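Local structure of coat protein (Papaya mosaic virus, 4DOX) at residues 116-119 and 120-124; 161-165 and 166-170. The protein probably packs with many copies of itself around the viral RNA to form the flexible filamentous capsid of papaya mosaic virus. One frame throughout, in Å; residues are numbered along the deposited sequence.

Interaction 1 (116-119 and 120-124); sequences NLRT and DKMAP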
# COMPACT_ATOMS: atom_id res chain seq x y z
N ASN A 116 -10.56 3.35 -5.13
CA ASN A 116 -11.75 3.05 -5.93
C ASN A 116 -12.82 2.39 -5.11
O ASN A 116 -14.00 2.55 -5.38
CB ASN A 116 -11.41 2.14 -7.12
CG ASN A 116 -10.97 2.92 -8.34
OD1 ASN A 116 -10.35 4.00 -8.23
ND2 ASN A 116 -11.29 2.37 -9.52
N LEU A 117 -12.40 1.65 -4.09
CA LEU A 117 -13.35 0.91 -3.29
C LEU A 117 -14.14 1.75 -2.28
O LEU A 117 -15.32 1.46 -2.02
CB LEU A 117 -12.66 -0.26 -2.61
CG LEU A 117 -12.37 -1.36 -3.63
CD1 LEU A 117 -11.38 -2.33 -3.04
CD2 LEU A 117 -13.66 -2.04 -3.98
N ARG A 118 -13.52 2.78 -1.73
CA ARG A 118 -14.11 3.53 -0.64
C ARG A 118 -14.47 4.97 -0.98
O ARG A 118 -15.43 5.50 -0.40
CB ARG A 118 -13.18 3.50 0.57
CG ARG A 118 -12.74 2.10 1.02
CD ARG A 118 -13.66 1.52 2.03
NE ARG A 118 -13.94 2.47 3.11
CZ ARG A 118 -13.61 2.29 4.39
NH1 ARG A 118 -12.97 1.18 4.79
NH2 ARG A 118 -13.92 3.23 5.29
N THR A 119 -13.74 5.61 -1.90
CA THR A 119 -13.97 7.01 -2.24
C THR A 119 -15.41 7.30 -2.77
O THR A 119 -15.94 6.54 -3.60
CB THR A 119 -12.94 7.48 -3.24
OG1 THR A 119 -11.66 7.26 -2.68
CG2 THR A 119 -13.11 8.95 -3.60
N ASP A 120 -16.02 8.37 -2.24
CA ASP A 120 -17.45 8.74 -2.43
C ASP A 120 -18.46 7.63 -2.04
O ASP A 120 -19.64 7.73 -2.39
CB ASP A 120 -17.74 9.29 -3.85
CG ASP A 120 -16.81 10.44 -4.25
OD1 ASP A 120 -16.34 11.20 -3.37
OD2 ASP A 120 -16.56 10.60 -5.46
N LYS A 121 -17.99 6.61 -1.30
CA LYS A 121 -18.85 5.54 -0.76
C LYS A 121 -18.82 5.38 0.77
O LYS A 121 -19.87 5.48 1.39
CB LYS A 121 -18.56 4.20 -1.42
CG LYS A 121 -19.01 4.13 -2.85
CD LYS A 121 -18.30 2.98 -3.56
CE LYS A 121 -18.22 3.26 -5.06
NZ LYS A 121 -19.30 2.60 -5.86
N MET A 122 -17.65 5.10 1.36
CA MET A 122 -17.49 5.10 2.84
C MET A 122 -16.15 5.71 3.26
O MET A 122 -15.09 5.06 3.19
CB MET A 122 -17.61 3.69 3.49
CG MET A 122 -18.66 2.69 2.97
SD MET A 122 -18.05 0.90 2.97
CE MET A 122 -19.51 -0.03 2.39
N ALA A 123 -16.21 6.95 3.74
CA ALA A 123 -15.01 7.70 4.16
C ALA A 123 -14.19 7.01 5.29
O ALA A 123 -14.70 6.18 6.01
CB ALA A 123 -15.42 9.07 4.57
N PRO A 124 -12.90 7.37 5.44
CA PRO A 124 -12.23 6.88 6.63
C PRO A 124 -13.09 7.03 7.92
O PRO A 124 -13.57 8.12 8.25
CB PRO A 124 -10.96 7.75 6.68
CG PRO A 124 -10.62 7.93 5.32
CD PRO A 124 -11.94 8.06 4.56

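Interaction 2 (161-165 and 166-170); sequences RSPTQ and EERIA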
# COMPACT_ATOMS: atom_id res chain seq x y z
N ARG A 161 -12.18 8.65 -9.98
CA ARG A 161 -11.90 10.07 -10.23
C ARG A 161 -10.48 10.34 -9.70
O ARG A 161 -9.89 9.50 -8.98
CB ARG A 161 -12.94 11.00 -9.60
CG ARG A 161 -12.96 11.00 -8.09
CD ARG A 161 -13.88 12.09 -7.53
NE ARG A 161 -14.10 12.00 -6.08
CZ ARG A 161 -13.26 12.47 -5.14
NH1 ARG A 161 -12.11 13.07 -5.47
NH2 ARG A 161 -13.59 12.34 -3.86
N SER A 162 -9.90 11.47 -10.08
CA SER A 162 -8.71 11.98 -9.42
C SER A 162 -9.07 12.57 -8.07
O SER A 162 -10.23 12.94 -7.84
CB SER A 162 -8.05 13.06 -10.27
OG SER A 162 -7.03 12.43 -11.00
N PRO A 163 -8.07 12.67 -7.17
CA PRO A 163 -8.33 13.48 -5.98
C PRO A 163 -8.55 14.94 -6.38
O PRO A 163 -8.07 15.35 -7.41
CB PRO A 163 -7.06 13.31 -5.14
CG PRO A 163 -6.27 12.31 -5.76
CD PRO A 163 -6.86 11.85 -7.04
N THR A 164 -9.29 15.70 -5.57
CA THR A 164 -9.37 17.16 -5.75
C THR A 164 -8.14 17.80 -5.14
O THR A 164 -7.54 17.22 -4.23
CB THR A 164 -10.62 17.74 -5.10
OG1 THR A 164 -10.54 17.56 -3.68
CG2 THR A 164 -11.87 17.02 -5.60
N GLN A 165 -7.75 18.97 -5.63
CA GLN A 165 -6.63 19.74 -5.06
C GLN A 165 -6.85 19.95 -3.54
O GLN A 165 -5.90 19.87 -2.76
CB GLN A 165 -6.44 21.07 -5.83
CG GLN A 165 -5.19 21.92 -5.47
CD GLN A 165 -3.83 21.24 -5.73
OE1 GLN A 165 -3.71 20.25 -6.47
NE2 GLN A 165 -2.78 21.79 -5.11
N GLU A 166 -8.10 20.18 -3.11
CA GLU A 166 -8.41 20.28 -1.69
C GLU A 166 -8.03 19.01 -0.93
O GLU A 166 -7.41 19.07 0.13
CB GLU A 166 -9.88 20.63 -1.44
CG GLU A 166 -10.17 20.82 0.03
CD GLU A 166 -11.64 20.93 0.37
OE1 GLU A 166 -12.47 20.76 -0.55
OE2 GLU A 166 -11.97 21.21 1.56
N GLU A 167 -8.40 17.86 -1.46
CA GLU A 167 -7.96 16.57 -0.91
C GLU A 167 -6.44 16.45 -0.87
O GLU A 167 -5.90 16.08 0.19
CB GLU A 167 -8.61 15.39 -1.63
CG GLU A 167 -10.08 15.23 -1.27
CD GLU A 167 -10.86 14.38 -2.26
OE1 GLU A 167 -10.41 14.22 -3.41
OE2 GLU A 167 -11.94 13.90 -1.90
N ARG A 168 -5.74 16.77 -1.97
CA ARG A 168 -4.26 16.66 -2.00
C ARG A 168 -3.67 17.53 -0.91
O ARG A 168 -2.85 17.06 -0.12
CB ARG A 168 -3.65 17.01 -3.38
CG ARG A 168 -3.96 15.97 -4.49
CD ARG A 168 -3.11 16.06 -5.79
NE ARG A 168 -3.77 16.93 -6.75
CZ ARG A 168 -4.55 16.53 -7.76
NH1 ARG A 168 -4.74 15.24 -8.01
NH2 ARG A 168 -5.11 17.45 -8.53
N ILE A 169 -4.13 18.78 -0.83
CA ILE A 169 -3.64 19.74 0.14
C ILE A 169 -3.95 19.28 1.54
O ILE A 169 -3.09 19.37 2.42
CB ILE A 169 -4.16 21.19 -0.13
CG1 ILE A 169 -3.19 21.91 -1.05
CG2 ILE A 169 -4.32 22.04 1.17
CD1 ILE A 169 -3.86 22.88 -2.00
N ALA A 170 -5.16 18.78 1.77
CA ALA A 170 -5.58 18.46 3.13
C ALA A 170 -4.70 17.37 3.71
O ALA A 170 -4.50 17.36 4.92
CB ALA A 170 -7.05 18.06 3.19

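Interaction 1 (116-119 and 120-124)
Arg118 swings its side chain over the turn that follows its own helix and lays the guanidinium edge against the backbone of Met122 and Ala123. The grip is side-on: NE donates to Met122 O at 2.8 Å and NH2 to the same oxygen at 3.0 Å, with that oxygen almost in the guanidinium plane. The two donors meet it differently, NE lying in the plane of the carbonyl and NH2 well above it. NH2 also makes a weak bond to Ala123 O. The chain bends at chi2 (-91°) and again at chi3 (-49°), which brings the group back onto the loop. Met122 crosses the arginine at about a right angle, its CB 3.9 Å from Arg118 NE, while its sulfur end leads away. Beyond the loop, Arg118 forms a salt bridge with Asp69 and a hydrogen bond with Asn65, so this buried charge also ties the turn to helix 56-70. On the backbone side Arg118 O accepts from both Lys121 N and Met122 N, each at 2.9 Å. Lys121 sets its CD 3.7 Å from Leu117 O before its end heads off. Thr119 breaks the helical conformation, and Asp120 follows with positive phi (55°), turning the chain sharply: a type II beta turn over 118-121 that ends helix 111-118, in a coat protein built of helices and loops without strands.

Interaction 2 (161-165 and 166-170)
Glu167 reaches back from the first turn of its helix to meet Arg161, Pro163 and Thr164. Its CB lies 3.4 Å from Thr164 O. CG leaves anti to the carbonyl carbon (chi1 -73°), passing 3.4 Å from Thr164 OG1, and the extended chain beyond it carries the carboxylate past the threonine toward the loop. There OE1 accepts two hydrogen bonds. Thr164 N reaches it at 2.8 Å on the anti side, somewhat out of the carboxylate plane, whereas Arg161 NH1 donates to the syn lone pair of OE1 in a nearly straight bond (175°). OE2 offers its own syn lone pair to Arg161 NH2 at 3.0 Å. The salt bridge is therefore end-on, one nitrogen to each oxygen, with the two flat groups only 17° from coplanar. Thr164 OG1 in turn accepts from Glu167 N at 3.1 Å; with the Thr164 N bond this completes a capping box, Thr164 being the N-cap of helix 165-172. Trp115 of helix 111-118 packs against both Pro163 and Glu167. Arg161 NH1 also donates to Ser162 O, so the guanidinium is held to its own loop as well as to the glutamate. Further along the helix, Arg168 places its guanidinium with Pro163 O over one face and Gln165 OE1 at the edge, the latter a weak bond from NE; Arg168 NH1 forms a salt bridge with Glu148. Gln165 bends at chi2 to bring NE2 within 3.5 Å of Ile169 CD1.

How the interactions relate
Coming from the N terminus, the chain runs through helix 111-118 and leaves it at interaction 1, where the turn closes on the helix end within a few residues. A long loop follows before interaction 2, where 161-165 folds back onto the first turn of helix 165-172, another local closure; the two are in series, neither nesting nor crossing. That loop returns to its origin: the centres of the two interactions lie about 14 Å apart, and Asp120 OD2 forms a salt bridge with Arg161 NE at 2.9 Å, while Thr119 CG2 packs on Arg161 NH2. Arg161 thus joins the end of one helix to the start of the next, and Arg118 extends the connection to helix 56-70.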